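Local coordinates for Lmo2812 protein (Listeria monocytogenes EGD-e, PDB 5ZQA) that probably acts as a serine-type D-Ala-D-Ala carboxypeptidase in cell-wall peptidoglycan metabolism and belongs to the penicillin-binding proteins, at residues 70-75 against 132-137; 112-117 against 127-132. All coordinates share one frame; numbering follows the deposited sequence.

Interaction 1: 70-75 against 132-137; sequences FLVLEA and DRLDGA. With MG (magnesium ion), chain B.
L134, near the C-terminal end of helix 124-135, packs against L71, V72 and A75 on helix 65-77, joining two helices of the helical part of this S11-family enzyme. Each starts at or close behind predicted catalytic residues: K65 opens the first, and S122 lies just before the second. L134 divides its two methyls between successive turns of helix 65-77. CD2 presses on A75 CB at 3.6 Å, while CD1 lies 4.0 Å from V72 CG2, the two side chains crossing at about a right angle. V72 offers CG2 because CG1 takes the place anti to the backbone N (chi1 167°). The CD1 methyl also lies 4.0 Å from the backbone carbonyl L71 O, which is already engaged by A75 N in a helical bond of 3.0 Å. F139 of the following helix touches both L71 and L134. Past L134, G136 is the first residue to leave helical phi/psi, with positive phi, and its N bonds D132 O at 2.8 Å. Beside L134, R133 bridges to E85 and bonds the carbonyl of E80. E74 carries OE1 on a bent side chain to a magnesium ion at 2.1 Å, with four waters also bound to the metal. One of these waters donates a short bond to OE2, and H189 NE2 is hydrogen-bonded to the same oxygen. No hydrogen bond joins the segments: the contact is apolar packing centred on the two L134 methyls, and E74, with its magnesium, takes no part in it.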
loop_
_atom_site.group_PDB
_atom_site.type_symbol
_atom_site.label_atom_id
_atom_site.label_comp_id
_atom_site.label_asym_id
_atom_site.label_seq_id
_atom_site.Cartn_x
_atom_site.Cartn_y
_atom_site.Cartn_z
ATOM N N PHE A 70 6.848 -3.297 -4.569
ATOM C CA PHE A 70 8.263 -2.949 -4.711
ATOM C C PHE A 70 9.060 -4.127 -5.252
ATOM O O PHE A 70 9.844 -3.979 -6.192
ATOM C CB PHE A 70 8.855 -2.483 -3.368
ATOM C CG PHE A 70 10.266 -1.976 -3.479
ATOM C CD1 PHE A 70 10.516 -0.668 -3.843
ATOM C CD2 PHE A 70 11.344 -2.821 -3.259
ATOM C CE1 PHE A 70 11.818 -0.197 -3.957
ATOM C CE2 PHE A 70 12.637 -2.357 -3.373
ATOM C CZ PHE A 70 12.869 -1.042 -3.723
ATOM N N LEU A 71 8.825 -5.303 -4.684
ATOM C CA LEU A 71 9.567 -6.486 -5.089
ATOM C C LEU A 71 9.191 -6.989 -6.495
ATOM O O LEU A 71 10.055 -7.493 -7.224
ATOM C CB LEU A 71 9.386 -7.589 -4.039
ATOM C CG LEU A 71 10.158 -7.253 -2.758
ATOM C CD1 LEU A 71 9.813 -8.227 -1.637
ATOM C CD2 LEU A 71 11.668 -7.241 -2.996
ATOM N N VAL A 72 7.930 -6.837 -6.887
ATOM C CA VAL A 72 7.514 -7.129 -8.254
ATOM C C VAL A 72 8.224 -6.215 -9.239
ATOM O O VAL A 72 8.784 -6.676 -10.240
ATOM C CB VAL A 72 5.990 -6.985 -8.407
ATOM C CG1 VAL A 72 5.584 -6.977 -9.868
ATOM C CG2 VAL A 72 5.290 -8.114 -7.641
ATOM N N LEU A 73 8.238 -4.924 -8.927
ATOM C CA LEU A 73 8.842 -3.933 -9.817
ATOM C C LEU A 73 10.365 -4.121 -9.909
ATOM O O LEU A 73 10.946 -3.988 -11.000
ATOM C CB LEU A 73 8.485 -2.527 -9.342
ATOM C CG LEU A 73 6.992 -2.225 -9.503
ATOM C CD1 LEU A 73 6.610 -0.962 -8.753
ATOM C CD2 LEU A 73 6.617 -2.105 -10.971
ATOM N N GLU A 74 11.006 -4.458 -8.787
ATOM C CA GLU A 74 12.433 -4.811 -8.802
ATOM C C GLU A 74 12.695 -6.014 -9.718
ATOM O O GLU A 74 13.615 -6.003 -10.535
ATOM C CB GLU A 74 12.940 -5.133 -7.387
ATOM C CG GLU A 74 13.000 -3.938 -6.449
ATOM C CD GLU A 74 14.175 -3.035 -6.755
ATOM O OE1 GLU A 74 15.328 -3.462 -6.513
ATOM O OE2 GLU A 74 13.955 -1.915 -7.267
ATOM N N ALA A 75 11.862 -7.039 -9.593
ATOM C CA ALA A 75 12.036 -8.262 -10.379
ATOM C C ALA A 75 11.936 -7.977 -11.868
ATOM O O ALA A 75 12.726 -8.501 -12.663
ATOM C CB ALA A 75 11.007 -9.313 -9.971
ATOM N N ASP A 132 4.271 -15.826 -4.327
ATOM C CA ASP A 132 4.588 -17.230 -4.604
ATOM C C ASP A 132 5.490 -17.374 -5.829
ATOM O O ASP A 132 6.469 -18.122 -5.816
ATOM C CB ASP A 132 3.306 -18.038 -4.824
ATOM C CG ASP A 132 2.606 -18.404 -3.537
ATOM O OD1 ASP A 132 3.014 -17.933 -2.455
ATOM O OD2 ASP A 132 1.624 -19.173 -3.620
ATOM N N ARG A 133 5.162 -16.650 -6.890
ATOM C CA ARG A 133 5.959 -16.682 -8.112
ATOM C C ARG A 133 7.379 -16.195 -7.837
ATOM O O ARG A 133 8.354 -16.756 -8.336
ATOM C CB ARG A 133 5.293 -15.834 -9.202
ATOM C CG ARG A 133 6.206 -15.423 -10.364
ATOM C CD ARG A 133 6.740 -16.607 -11.186
ATOM N NE ARG A 133 7.580 -16.085 -12.260
ATOM C CZ ARG A 133 8.838 -15.689 -12.098
ATOM N NH1 ARG A 133 9.420 -15.814 -10.911
ATOM N NH2 ARG A 133 9.517 -15.191 -13.130
ATOM N N LEU A 134 7.504 -15.160 -7.019
ATOM C CA LEU A 134 8.826 -14.595 -6.762
ATOM C C LEU A 134 9.704 -15.446 -5.851
ATOM O O LEU A 134 10.894 -15.597 -6.120
ATOM C CB LEU A 134 8.692 -13.189 -6.180
ATOM C CG LEU A 134 8.239 -12.140 -7.195
ATOM C CD1 LEU A 134 7.979 -10.830 -6.492
ATOM C CD2 LEU A 134 9.277 -11.979 -8.300
ATOM N N ASP A 135 9.151 -15.984 -4.768
ATOM C CA ASP A 135 9.998 -16.680 -3.792
ATOM C C ASP A 135 9.335 -17.844 -3.075
ATOM O O ASP A 135 9.844 -18.310 -2.050
ATOM C CB ASP A 135 10.522 -15.692 -2.749
ATOM C CG ASP A 135 11.526 -14.712 -3.328
ATOM O OD1 ASP A 135 12.697 -15.110 -3.539
ATOM O OD2 ASP A 135 11.151 -13.541 -3.564
ATOM N N GLY A 136 8.227 -18.335 -3.622
ATOM C CA GLY A 136 7.494 -19.428 -3.005
ATOM C C GLY A 136 7.086 -19.120 -1.576
ATOM O O GLY A 136 6.687 -17.992 -1.250
ATOM N N ALA A 137 7.225 -20.111 -0.700
ATOM C CA ALA A 137 6.823 -19.947 0.691
ATOM C C ALA A 137 7.768 -19.037 1.470
ATOM O O ALA A 137 7.496 -18.697 2.619
ATOM C CB ALA A 137 6.722 -21.308 1.377
HETATM MG MG MG B . 17.170 -2.746 -7.339
HETATM O O HOH W 1 16.244 -0.848 -7.405
HETATM O O HOH W 2 16.476 -3.117 -9.330
HETATM O O HOH W 3 17.739 -2.592 -5.348
HETATM O O HOH W 4 17.980 -4.533 -7.354
#

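Interaction 2: 112-117 against 127-132; sequences RDLYSA and AETLGD
L114 of helix 111-120 and L130 of helix 124-135 run alongside one another, pointing opposite ways, at the centre of a buried helix-helix contact. The two helices, consecutive in the chain, pass 9.4 Å apart at their axes with 131° between their directions, an oblique crossing nearer antiparallel than parallel. Both leucines share one extended conformer, CG beside the backbone N and anti to the carbonyl carbon (chi1 -67° in each). L130 reaches the opposing backbone: CD1 settles over the L114-Y115 peptide, 3.8 Å from Y115 N and 3.9 Å from L114 C, while CD2 rests 4.0 Å from L114 CB. In return, L114 extends CD1 to within 4.0 Å of T129 CG2, the two side chains meeting nearly at right angles. T129 can face L114 with its methyl because CG2 stands anti to its own N, whereas OG1 turns back beside that N, where it is hydrogen-bonded to D125 O and V90 N. Y115 adds its CB, 4.5 Å from L130 CD1, but its ring leads away from L130, to an edge-to-face stack with W83 and packing against helix 192-196. L130 also touches V111, M118 and V72. Apolar packing, partly onto the L114-Y115 peptide, does the joining here, and the one hydroxyl near the leucines is satisfied by backbone groups, so no polar group is spent across the interface.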
loop_
_atom_site.group_PDB
_atom_site.type_symbol
_atom_site.label_atom_id
_atom_site.label_comp_id
_atom_site.label_asym_id
_atom_site.label_seq_id
_atom_site.Cartn_x
_atom_site.Cartn_y
_atom_site.Cartn_z
ATOM N N ARG A 112 0.940 -8.382 -14.949
ATOM C CA ARG A 112 0.450 -7.011 -15.039
ATOM C C ARG A 112 -0.910 -6.856 -14.362
ATOM O O ARG A 112 -1.109 -5.971 -13.523
ATOM C CB ARG A 112 0.358 -6.577 -16.504
ATOM C CG ARG A 112 -0.442 -5.305 -16.756
ATOM C CD ARG A 112 0.144 -4.090 -16.060
ATOM N NE ARG A 112 1.452 -3.740 -16.611
ATOM C CZ ARG A 112 2.259 -2.818 -16.104
ATOM N NH1 ARG A 112 1.907 -2.133 -15.015
ATOM N NH2 ARG A 112 3.431 -2.595 -16.687
ATOM N N ASP A 113 -1.843 -7.741 -14.710
ATOM C CA ASP A 113 -3.197 -7.612 -14.184
ATOM C C ASP A 113 -3.246 -7.934 -12.689
ATOM O O ASP A 113 -4.021 -7.331 -11.952
ATOM C CB ASP A 113 -4.166 -8.518 -14.940
ATOM C CG ASP A 113 -4.542 -7.967 -16.305
ATOM O OD1 ASP A 113 -4.213 -6.800 -16.614
ATOM O OD2 ASP A 113 -5.204 -8.703 -17.062
ATOM N N LEU A 114 -2.413 -8.873 -12.239
ATOM C CA LEU A 114 -2.350 -9.206 -10.816
ATOM C C LEU A 114 -1.810 -8.028 -10.011
ATOM O O LEU A 114 -2.339 -7.693 -8.951
ATOM C CB LEU A 114 -1.480 -10.436 -10.599
ATOM C CG LEU A 114 -2.051 -11.731 -11.180
ATOM C CD1 LEU A 114 -0.985 -12.807 -11.136
ATOM C CD2 LEU A 114 -3.280 -12.169 -10.399
ATOM N N TYR A 115 -0.751 -7.414 -10.527
ATOM C CA TYR A 115 -0.189 -6.197 -9.939
ATOM C C TYR A 115 -1.234 -5.075 -9.878
ATOM O O TYR A 115 -1.404 -4.437 -8.832
ATOM C CB TYR A 115 1.052 -5.804 -10.751
ATOM C CG TYR A 115 1.612 -4.420 -10.524
ATOM C CD1 TYR A 115 1.238 -3.367 -11.346
ATOM C CD2 TYR A 115 2.568 -4.188 -9.546
ATOM C CE1 TYR A 115 1.753 -2.098 -11.173
ATOM C CE2 TYR A 115 3.099 -2.923 -9.368
ATOM C CZ TYR A 115 2.687 -1.883 -10.186
ATOM O OH TYR A 115 3.207 -0.618 -10.023
ATOM N N SER A 116 -1.966 -4.858 -10.971
ATOM C CA SER A 116 -3.020 -3.846 -10.955
ATOM C C SER A 116 -4.095 -4.169 -9.922
ATOM O O SER A 116 -4.523 -3.284 -9.191
ATOM C CB SER A 116 -3.670 -3.708 -12.332
ATOM O OG SER A 116 -2.714 -3.306 -13.296
ATOM N N ALA A 117 -4.535 -5.426 -9.873
ATOM C CA ALA A 117 -5.590 -5.826 -8.935
ATOM C C ALA A 117 -5.145 -5.654 -7.485
ATOM O O ALA A 117 -5.901 -5.163 -6.643
ATOM C CB ALA A 117 -6.016 -7.274 -9.199
ATOM N N ALA A 127 -1.982 -10.660 -4.685
ATOM C CA ALA A 127 -0.733 -10.437 -3.958
ATOM C C ALA A 127 -0.034 -11.748 -3.596
ATOM O O ALA A 127 1.174 -11.882 -3.769
ATOM C CB ALA A 127 -1.001 -9.615 -2.701
ATOM N N GLU A 128 -0.795 -12.711 -3.083
ATOM C CA GLU A 128 -0.206 -13.984 -2.661
ATOM C C GLU A 128 0.375 -14.733 -3.856
ATOM O O GLU A 128 1.424 -15.376 -3.749
ATOM C CB GLU A 128 -1.244 -14.863 -1.956
ATOM C CG GLU A 128 -1.681 -14.332 -0.586
ATOM C CD GLU A 128 -0.546 -14.289 0.414
ATOM O OE1 GLU A 128 -0.529 -13.358 1.258
ATOM O OE2 GLU A 128 0.330 -15.182 0.370
ATOM N N THR A 129 -0.305 -14.621 -4.991
ATOM C CA THR A 129 0.110 -15.295 -6.222
ATOM C C THR A 129 1.440 -14.717 -6.717
ATOM O O THR A 129 2.355 -15.450 -7.109
ATOM C CB THR A 129 -0.962 -15.156 -7.317
ATOM O OG1 THR A 129 -2.181 -15.759 -6.874
ATOM C CG2 THR A 129 -0.516 -15.829 -8.605
ATOM N N LEU A 130 1.553 -13.394 -6.676
ATOM C CA LEU A 130 2.810 -12.733 -7.045
ATOM C C LEU A 130 3.966 -13.107 -6.112
ATOM O O LEU A 130 5.072 -13.394 -6.574
ATOM C CB LEU A 130 2.616 -11.218 -7.062
ATOM C CG LEU A 130 1.688 -10.684 -8.156
ATOM C CD1 LEU A 130 1.293 -9.237 -7.889
ATOM C CD2 LEU A 130 2.339 -10.816 -9.528
ATOM N N GLY A 131 3.719 -13.101 -4.806
ATOM C CA GLY A 131 4.744 -13.489 -3.854
ATOM C C GLY A 131 5.217 -14.921 -4.082
ATOM O O GLY A 131 6.416 -15.197 -4.022
ATOM N N ASP A 132 4.271 -15.826 -4.327
ATOM C CA ASP A 132 4.588 -17.230 -4.604
ATOM C C ASP A 132 5.490 -17.374 -5.829
ATOM O O ASP A 132 6.469 -18.122 -5.816
ATOM C CB ASP A 132 3.306 -18.038 -4.824
ATOM C CG ASP A 132 2.606 -18.404 -3.537
ATOM O OD1 ASP A 132 3.014 -17.933 -2.455
ATOM O OD2 ASP A 132 1.624 -19.173 -3.620
#

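Both contacts use helix 124-135: interaction 2 holds its middle against helix 111-120 and interaction 1 its last turn against helix 65-77. The centres lie about 9 Å apart, and V72 connects them, packing against both other helices: its CG2 lies 4.1 Å from L130 CB and its CG1 4.1 Å from Y115 CD2. Interaction 2 is fully buried and its leucines pack reciprocally; interaction 1, farther from the chain's centre and partly open, depends on a single leucine. Polar chemistry lies at their margins: a hydrated magnesium beside 70-75, whereas around interaction 2 T129 bonds its own helix and V90, and D113 the backbone of D204 and K205.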